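Local coordinates for neurotoxin (PDB 2QN0), which acts as the zinc-dependent light-chain protease of botulinum neurotoxin type C1, thought to cleave SNARE proteins of the nerve terminal, at residues 163-168 / 196-201; 221-226 / 391-396. One frame throughout, in Å; residues are numbered along the deposited sequence.

Contact 1 of 2, residues 163-168 / 196-201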
ATOM      1  N   GLU A 163      15.800  -0.949  -0.200  1.00 20.48           N
ATOM      2  CA  GLU A 163      17.024  -1.197   0.562  1.00 22.50           C
ATOM      3  C   GLU A 163      16.781  -1.683   1.993  1.00 22.65           C
ATOM      4  O   GLU A 163      17.315  -2.719   2.399  1.00 23.35           O
ATOM      5  CB  GLU A 163      17.906   0.059   0.583  1.00 23.44           C
ATOM      6  CG  GLU A 163      18.590   0.380  -0.750  1.00 25.24           C
ATOM      7  CD  GLU A 163      17.679   1.069  -1.757  1.00 26.27           C
ATOM      8  OE1 GLU A 163      16.484   1.271  -1.456  1.00 27.87           O
ATOM      9  OE2 GLU A 163      18.164   1.417  -2.858  1.00 26.10           O
ATOM     10  N   ASN A 164      15.983  -0.942   2.758  1.00 21.63           N
ATOM     11  CA  ASN A 164      15.684  -1.320   4.141  1.00 20.98           C
ATOM     12  C   ASN A 164      14.462  -2.237   4.161  1.00 22.25           C
ATOM     13  O   ASN A 164      13.334  -1.796   3.943  1.00 20.22           O
ATOM     14  CB  ASN A 164      15.417  -0.068   4.987  1.00 22.34           C
ATOM     15  CG  ASN A 164      15.253  -0.383   6.462  1.00 21.56           C
ATOM     16  OD1 ASN A 164      15.144  -1.544   6.853  1.00 21.57           O
ATOM     17  ND2 ASN A 164      15.219   0.658   7.293  1.00 21.74           N
ATOM     18  N   ILE A 165      14.695  -3.517   4.434  1.00 21.13           N
ATOM     19  CA  ILE A 165      13.635  -4.513   4.451  1.00 21.35           C
ATOM     20  C   ILE A 165      12.520  -4.277   5.466  1.00 21.68           C
ATOM     21  O   ILE A 165      11.387  -4.702   5.245  1.00 22.89           O
ATOM     22  CB  ILE A 165      14.242  -5.929   4.640  1.00 20.68           C
ATOM     23  CG1 ILE A 165      15.090  -6.273   3.410  1.00 21.57           C
ATOM     24  CG2 ILE A 165      13.148  -6.969   4.837  1.00 20.49           C
ATOM     25  CD1 ILE A 165      15.852  -7.586   3.516  1.00 23.48           C
ATOM     26  N   ILE A 166      12.814  -3.596   6.569  1.00 20.55           N
ATOM     27  CA  ILE A 166      11.767  -3.358   7.557  1.00 20.43           C
ATOM     28  C   ILE A 166      11.188  -1.948   7.525  1.00 21.53           C
ATOM     29  O   ILE A 166      10.669  -1.456   8.527  1.00 21.19           O
ATOM     30  CB  ILE A 166      12.242  -3.687   8.992  1.00 20.84           C
ATOM     31  CG1 ILE A 166      13.514  -2.910   9.328  1.00 21.06           C
ATOM     32  CG2 ILE A 166      12.463  -5.187   9.121  1.00 22.98           C
ATOM     33  CD1 ILE A 166      13.981  -3.099  10.765  1.00 23.46           C
ATOM     34  N   ASP A 167      11.272  -1.304   6.364  1.00 20.06           N
ATOM     35  CA  ASP A 167      10.721   0.039   6.191  1.00 20.01           C
ATOM     36  C   ASP A 167       9.802   0.039   4.969  1.00 18.79           C
ATOM     37  O   ASP A 167      10.138   0.592   3.923  1.00 19.79           O
ATOM     38  CB  ASP A 167      11.845   1.067   6.018  1.00 21.97           C
ATOM     39  CG  ASP A 167      11.328   2.498   5.971  1.00 24.51           C
ATOM     40  OD1 ASP A 167      10.259   2.764   6.559  1.00 25.51           O
ATOM     41  OD2 ASP A 167      11.995   3.361   5.362  1.00 26.80           O
ATOM     42  N   PRO A 168       8.634  -0.614   5.085  1.00 18.55           N
ATOM     43  CA  PRO A 168       7.681  -0.672   3.972  1.00 18.93           C
ATOM     44  C   PRO A 168       7.379   0.740   3.486  1.00 19.20           C
ATOM     45  O   PRO A 168       7.312   1.677   4.284  1.00 18.32           O
ATOM     46  CB  PRO A 168       6.471  -1.375   4.584  1.00 19.16           C
ATOM     47  CG  PRO A 168       6.584  -1.066   6.044  1.00 21.94           C
ATOM     48  CD  PRO A 168       8.056  -1.200   6.305  1.00 18.83           C
ATOM     49  N   PRO A 196       5.713  -8.258   4.379  1.00 18.96           N
ATOM     50  CA  PRO A 196       4.924  -8.432   5.600  1.00 18.56           C
ATOM     51  C   PRO A 196       5.415  -9.457   6.616  1.00 20.45           C
ATOM     52  O   PRO A 196       5.105  -9.325   7.800  1.00 19.72           O
ATOM     53  CB  PRO A 196       3.531  -8.771   5.071  1.00 18.90           C
ATOM     54  CG  PRO A 196       3.488  -8.073   3.748  1.00 19.39           C
ATOM     55  CD  PRO A 196       4.856  -8.376   3.185  1.00 20.27           C
ATOM     56  N   ARG A 197       6.173 -10.468   6.187  1.00 19.98           N
ATOM     57  CA  ARG A 197       6.628 -11.467   7.156  1.00 21.31           C
ATOM     58  C   ARG A 197       7.674 -10.929   8.125  1.00 20.99           C
ATOM     59  O   ARG A 197       7.990 -11.576   9.120  1.00 22.16           O
ATOM     60  CB  ARG A 197       7.142 -12.742   6.465  1.00 20.62           C
ATOM     61  CG  ARG A 197       8.561 -12.720   5.942  1.00 23.22           C
ATOM     62  CD  ARG A 197       8.967 -14.149   5.554  1.00 24.66           C
ATOM     63  NE  ARG A 197      10.267 -14.223   4.889  1.00 27.63           N
ATOM     64  CZ  ARG A 197      11.440 -14.148   5.512  1.00 28.71           C
ATOM     65  NH1 ARG A 197      11.490 -13.998   6.826  1.00 26.60           N
ATOM     66  NH2 ARG A 197      12.567 -14.220   4.815  1.00 29.45           N
ATOM     67  N   PHE A 198       8.224  -9.753   7.832  1.00 19.35           N
ATOM     68  CA  PHE A 198       9.189  -9.128   8.738  1.00 19.41           C
ATOM     69  C   PHE A 198       8.316  -8.235   9.612  1.00 19.61           C
ATOM     70  O   PHE A 198       7.943  -7.130   9.213  1.00 19.10           O
ATOM     71  CB  PHE A 198      10.213  -8.311   7.950  1.00 19.92           C
ATOM     72  CG  PHE A 198      11.260  -9.154   7.278  1.00 22.06           C
ATOM     73  CD1 PHE A 198      12.460  -9.439   7.922  1.00 24.11           C
ATOM     74  CD2 PHE A 198      11.033  -9.694   6.016  1.00 22.53           C
ATOM     75  CE1 PHE A 198      13.420 -10.254   7.319  1.00 24.20           C
ATOM     76  CE2 PHE A 198      11.987 -10.511   5.405  1.00 22.44           C
ATOM     77  CZ  PHE A 198      13.181 -10.790   6.061  1.00 23.18           C
ATOM     78  N   MET A 199       7.992  -8.730  10.803  1.00 17.07           N
ATOM     79  CA  MET A 199       7.095  -8.028  11.712  1.00 17.50           C
ATOM     80  C   MET A 199       7.693  -7.156  12.805  1.00 18.25           C
ATOM     81  O   MET A 199       8.611  -7.554  13.520  1.00 16.91           O
ATOM     82  CB  MET A 199       6.157  -9.042  12.367  1.00 17.78           C
ATOM     83  CG  MET A 199       5.375  -9.888  11.380  1.00 18.92           C
ATOM     84  SD  MET A 199       4.639 -11.319  12.183  1.00 20.83           S
ATOM     85  CE  MET A 199       5.967 -12.529  11.980  1.00 19.07           C
ATOM     86  N   LEU A 200       7.125  -5.964  12.936  1.00 17.61           N
ATOM     87  CA  LEU A 200       7.526  -5.001  13.948  1.00 18.72           C
ATOM     88  C   LEU A 200       6.992  -5.517  15.286  1.00 18.19           C
ATOM     89  O   LEU A 200       5.914  -6.115  15.336  1.00 17.33           O
ATOM     90  CB  LEU A 200       6.913  -3.640  13.587  1.00 21.51           C
ATOM     91  CG  LEU A 200       6.936  -2.420  14.509  1.00 23.93           C
ATOM     92  CD1 LEU A 200       6.761  -1.157  13.661  1.00 21.81           C
ATOM     93  CD2 LEU A 200       5.830  -2.527  15.548  1.00 22.89           C
ATOM     94  N   THR A 201       7.752  -5.313  16.361  1.00 16.00           N
ATOM     95  CA  THR A 201       7.328  -5.759  17.689  1.00 15.63           C
ATOM     96  C   THR A 201       7.133  -4.564  18.619  1.00 16.24           C
ATOM     97  O   THR A 201       7.803  -3.540  18.473  1.00 15.28           O
ATOM     98  CB  THR A 201       8.349  -6.736  18.307  1.00 16.51           C
ATOM     99  OG1 THR A 201       9.646  -6.131  18.323  1.00 17.31           O
ATOM    100  CG2 THR A 201       8.406  -8.028  17.487  1.00 16.85           C
TER

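Contact 2 of 2, residues 221-226 / 391-396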
ATOM      1  N   MET A 221       3.311  -7.482  15.116  1.00 16.20           N
ATOM      2  CA  MET A 221       2.210  -6.944  14.330  1.00 15.09           C
ATOM      3  C   MET A 221       1.773  -8.078  13.407  1.00 17.51           C
ATOM      4  O   MET A 221       2.609  -8.843  12.926  1.00 18.08           O
ATOM      5  CB  MET A 221       2.664  -5.764  13.463  1.00 17.08           C
ATOM      6  CG  MET A 221       2.570  -4.404  14.134  1.00 18.20           C
ATOM      7  SD  MET A 221       2.856  -3.100  12.923  1.00 20.35           S
ATOM      8  CE  MET A 221       1.289  -3.097  12.071  1.00 19.15           C
ATOM      9  N   ASP A 222       0.472  -8.203  13.179  1.00 16.24           N
ATOM     10  CA  ASP A 222      -0.018  -9.230  12.272  1.00 17.32           C
ATOM     11  C   ASP A 222       0.340  -8.728  10.872  1.00 17.07           C
ATOM     12  O   ASP A 222       0.084  -7.567  10.534  1.00 16.63           O
ATOM     13  CB  ASP A 222      -1.536  -9.378  12.395  1.00 17.83           C
ATOM     14  CG  ASP A 222      -2.084 -10.517  11.543  1.00 17.59           C
ATOM     15  OD1 ASP A 222      -1.661 -10.644  10.378  1.00 18.36           O
ATOM     16  OD2 ASP A 222      -2.942 -11.280  12.038  1.00 19.73           O
ATOM     17  N   PRO A 223       0.956  -9.586  10.047  1.00 18.25           N
ATOM     18  CA  PRO A 223       1.339  -9.203   8.688  1.00 16.86           C
ATOM     19  C   PRO A 223       0.238  -8.526   7.872  1.00 15.48           C
ATOM     20  O   PRO A 223       0.536  -7.668   7.036  1.00 15.63           O
ATOM     21  CB  PRO A 223       1.777 -10.528   8.071  1.00 17.14           C
ATOM     22  CG  PRO A 223       2.403 -11.222   9.227  1.00 19.34           C
ATOM     23  CD  PRO A 223       1.425 -10.951  10.354  1.00 18.22           C
ATOM     24  N   ILE A 224      -1.028  -8.887   8.089  1.00 14.69           N
ATOM     25  CA  ILE A 224      -2.064  -8.240   7.291  1.00 14.84           C
ATOM     26  C   ILE A 224      -2.198  -6.756   7.613  1.00 14.85           C
ATOM     27  O   ILE A 224      -2.567  -5.976   6.742  1.00 14.80           O
ATOM     28  CB  ILE A 224      -3.470  -8.899   7.421  1.00 16.31           C
ATOM     29  CG1 ILE A 224      -3.945  -8.900   8.873  1.00 16.49           C
ATOM     30  CG2 ILE A 224      -3.447 -10.300   6.812  1.00 17.56           C
ATOM     31  CD1 ILE A 224      -5.452  -9.042   9.003  1.00 14.83           C
ATOM     32  N   LEU A 225      -1.900  -6.360   8.849  1.00 14.85           N
ATOM     33  CA  LEU A 225      -2.009  -4.944   9.205  1.00 15.38           C
ATOM     34  C   LEU A 225      -0.849  -4.147   8.626  1.00 15.55           C
ATOM     35  O   LEU A 225      -1.000  -2.974   8.283  1.00 14.45           O
ATOM     36  CB  LEU A 225      -2.080  -4.756  10.724  1.00 16.12           C
ATOM     37  CG  LEU A 225      -3.392  -5.204  11.388  1.00 17.86           C
ATOM     38  CD1 LEU A 225      -3.554  -4.481  12.716  1.00 17.45           C
ATOM     39  CD2 LEU A 225      -4.579  -4.889  10.498  1.00 19.55           C
ATOM     40  N   ILE A 226       0.312  -4.784   8.516  1.00 13.85           N
ATOM     41  CA  ILE A 226       1.471  -4.123   7.938  1.00 13.96           C
ATOM     42  C   ILE A 226       1.128  -3.820   6.478  1.00 14.80           C
ATOM     43  O   ILE A 226       1.389  -2.724   5.973  1.00 14.56           O
ATOM     44  CB  ILE A 226       2.718  -5.037   8.000  1.00 15.85           C
ATOM     45  CG1 ILE A 226       3.070  -5.333   9.463  1.00 16.95           C
ATOM     46  CG2 ILE A 226       3.891  -4.374   7.290  1.00 17.04           C
ATOM     47  CD1 ILE A 226       4.267  -6.265   9.643  1.00 19.53           C
ATOM     48  N   ASN A 391      -0.240 -24.246  10.275  1.00 26.10           N
ATOM     49  CA  ASN A 391      -0.134 -24.609  11.684  1.00 27.40           C
ATOM     50  C   ASN A 391       0.466 -23.432  12.443  1.00 26.32           C
ATOM     51  O   ASN A 391       0.529 -23.436  13.671  1.00 27.31           O
ATOM     52  CB  ASN A 391       0.765 -25.833  11.867  1.00 29.21           C
ATOM     53  CG  ASN A 391       0.168 -27.091  11.270  1.00 31.58           C
ATOM     54  OD1 ASN A 391      -0.981 -27.435  11.545  1.00 33.67           O
ATOM     55  ND2 ASN A 391       0.948 -27.785  10.450  1.00 34.24           N
ATOM     56  N   VAL A 392       0.906 -22.429  11.693  1.00 24.35           N
ATOM     57  CA  VAL A 392       1.524 -21.238  12.266  1.00 22.88           C
ATOM     58  C   VAL A 392       0.658 -20.001  12.060  1.00 22.55           C
ATOM     59  O   VAL A 392       0.446 -19.210  12.983  1.00 22.23           O
ATOM     60  CB  VAL A 392       2.903 -20.976  11.613  1.00 22.93           C
ATOM     61  CG1 VAL A 392       3.477 -19.650  12.100  1.00 24.78           C
ATOM     62  CG2 VAL A 392       3.859 -22.114  11.945  1.00 23.48           C
ATOM     63  N   TYR A 393       0.147 -19.855  10.845  1.00 20.97           N
ATOM     64  CA  TYR A 393      -0.660 -18.698  10.484  1.00 22.31           C
ATOM     65  C   TYR A 393      -1.723 -19.110   9.471  1.00 21.66           C
ATOM     66  O   TYR A 393      -1.395 -19.661   8.422  1.00 22.29           O
ATOM     67  CB  TYR A 393       0.263 -17.647   9.861  1.00 20.83           C
ATOM     68  CG  TYR A 393      -0.370 -16.302   9.585  1.00 21.79           C
ATOM     69  CD1 TYR A 393      -0.387 -15.307  10.560  1.00 19.90           C
ATOM     70  CD2 TYR A 393      -0.941 -16.022   8.343  1.00 20.90           C
ATOM     71  CE1 TYR A 393      -0.956 -14.055  10.303  1.00 19.99           C
ATOM     72  CE2 TYR A 393      -1.516 -14.779   8.075  1.00 19.91           C
ATOM     73  CZ  TYR A 393      -1.517 -13.801   9.061  1.00 19.96           C
ATOM     74  OH  TYR A 393      -2.072 -12.568   8.801  1.00 18.16           O
ATOM     75  N   ASP A 394      -2.993 -18.866   9.780  1.00 21.08           N
ATOM     76  CA  ASP A 394      -4.042 -19.207   8.828  1.00 23.90           C
ATOM     77  C   ASP A 394      -4.924 -18.010   8.492  1.00 23.96           C
ATOM     78  O   ASP A 394      -4.883 -16.980   9.166  1.00 23.67           O
ATOM     79  CB  ASP A 394      -4.896 -20.395   9.312  1.00 24.70           C
ATOM     80  CG  ASP A 394      -5.648 -20.119  10.603  1.00 28.27           C
ATOM     81  OD1 ASP A 394      -6.090 -18.977  10.835  1.00 28.38           O
ATOM     82  OD2 ASP A 394      -5.825 -21.077  11.385  1.00 30.25           O
ATOM     83  N   ILE A 395      -5.711 -18.156   7.434  1.00 23.42           N
ATOM     84  CA  ILE A 395      -6.592 -17.094   6.960  1.00 24.30           C
ATOM     85  C   ILE A 395      -7.605 -16.578   7.977  1.00 24.26           C
ATOM     86  O   ILE A 395      -7.792 -15.369   8.115  1.00 24.56           O
ATOM     87  CB  ILE A 395      -7.347 -17.552   5.684  1.00 24.51           C
ATOM     88  CG1 ILE A 395      -6.347 -17.753   4.543  1.00 27.14           C
ATOM     89  CG2 ILE A 395      -8.408 -16.531   5.297  1.00 26.08           C
ATOM     90  CD1 ILE A 395      -6.951 -18.357   3.290  1.00 29.45           C
ATOM     91  N   GLN A 396      -8.252 -17.485   8.697  1.00 23.93           N
ATOM     92  CA  GLN A 396      -9.265 -17.084   9.663  1.00 24.87           C
ATOM     93  C   GLN A 396      -8.770 -16.386  10.929  1.00 23.57           C
ATOM     94  O   GLN A 396      -9.332 -15.365  11.329  1.00 23.68           O
ATOM     95  CB  GLN A 396     -10.112 -18.296  10.061  1.00 27.21           C
ATOM     96  CG  GLN A 396     -11.280 -17.970  10.986  1.00 31.31           C
ATOM     97  CD  GLN A 396     -12.252 -16.969  10.379  1.00 35.20           C
ATOM     98  OE1 GLN A 396     -12.629 -17.079   9.210  1.00 35.77           O
ATOM     99  NE2 GLN A 396     -12.672 -15.992  11.176  1.00 35.42           N
TER

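Contact 1 of 2, residues 163-168 / 196-201
A type I beta turn from Asn-164 to Asp-167 presents its two central residues, Ile-165 and Ile-166, to Phe-198. The turn belongs to the loop between strands 156-159 and 169-171. Phe-198 lies in the loop that follows strand 190-193. The contact is apolar and mostly buried.

The branch methyl CG2 of Ile-165 sits over one face of the ring. Ile-165 CG2 makes a CH-pi contact 3.6 Å from the Phe-198 ring centroid and 11° off the ring normal, so it is nearly central. The closest ring atom to Ile-165 CG2 is Phe-198 CD2, also at 3.6 Å. With chi1 of Ile-165 at -66°, CG2 points opposite the backbone N and reaches the ring, while CG1 lies anti to the carbonyl carbon. Ile-166 contributes less. Ile-166 CG2 meets Phe-198 CB at 4.0 Å, near the root of the ring, and the end of the longer branch leads away.

The guanidinium of Arg-197 lies on the other side of the ring plane from Ile-165. Phe-198 CE2 stands over the centre of that group. Tyr-71 and Tyr-76 add ring contacts with Phe-198.

The turn is braced from within. Asp-167 N bonds to Asn-164 O at 3.2 Å, and Ile-166 N to Asn-164 OD1 at 3.1 Å. The second bond comes from above the carbonyl plane, 45° out of it. Asn-164 OD1 also accepts from Tyr-71 N.

The arrangement is an Asx turn combined with a type I beta turn, in one of two loops that leave neighbouring parallel strands of the mixed sheet; Phe-198 is on the other.

Contact 2 of 2, residues 221-226 / 391-396
The two backbones stay well apart, with Asp-222 CA 9.7 Å from Tyr-393 CA, and the long side chain of Tyr-393 spans the gap. It reaches the N-cap of helix 223-238, the helix that carries the zinc ligands His-229 and His-233. Tyr-393 comes from the loop between strands 383-384 and 422-423.

Asp-222 is the N-cap residue. Asp-222 OD1 accepts from Ile-224 N at 3.0 Å in a nearly straight capping bond of 169°. Asp-222 OD1 also accepts from Tyr-393 OH at 2.5 Å, a short bond. The two donors use different sides of OD1. The hydroxyl takes the syn lone pair, while the amide comes to the anti side, 27° out of the carboxylate plane. The carboxylate stands at the edge of the tyrosine ring, and the two planes are strongly turned against each other. With chi1 of Asp-222 at -176°, CG lies opposite the backbone N, which lets OD1 meet Ile-224 N.

The other oxygen, OD2, forms a salt bridge with Arg-96 of helix 80-97. The buried carboxylate thus has a partner on each oxygen. The helix start and the arginine would both be expected to stabilise its negative charge. Backbone O of Asp-222 accepts from Leu-225 N at 2.9 Å, in the first turn of the helix.

Apolar side chains pack on the tyrosine. Pro-223 CD lies 3.9 Å from Tyr-393 CE1. Phe-399 meets the tyrosine ring edge to face, and Leu-93 also packs on Tyr-393. The methyl CG2 of Ile-224 comes within 3.3 Å of Tyr-393 OH.

Both contacts are buried, and their centres lie 14 Å apart. Contact 1 joins two loops leaving the mixed sheet and is apolar. Contact 2 ties a late loop to the start of the zinc-bearing helix and depends on a carboxylate with a hydroxyl, an amide and an arginine around it. They meet through residues 196-201 and 221-226. Leu-200 O and Met-221 N are 2.9 Å apart, probably hydrogen-bonded, and Met-199 packs against Pro-223. Helix 80-97 lies against both, touching Pro-196 of segment 196-201, and Pro-223 and Tyr-393 of contact 2. Each centres on one aromatic side chain: Phe-198 offers a ring face in contact 1, while Tyr-393 works mainly through its hydroxyl in contact 2.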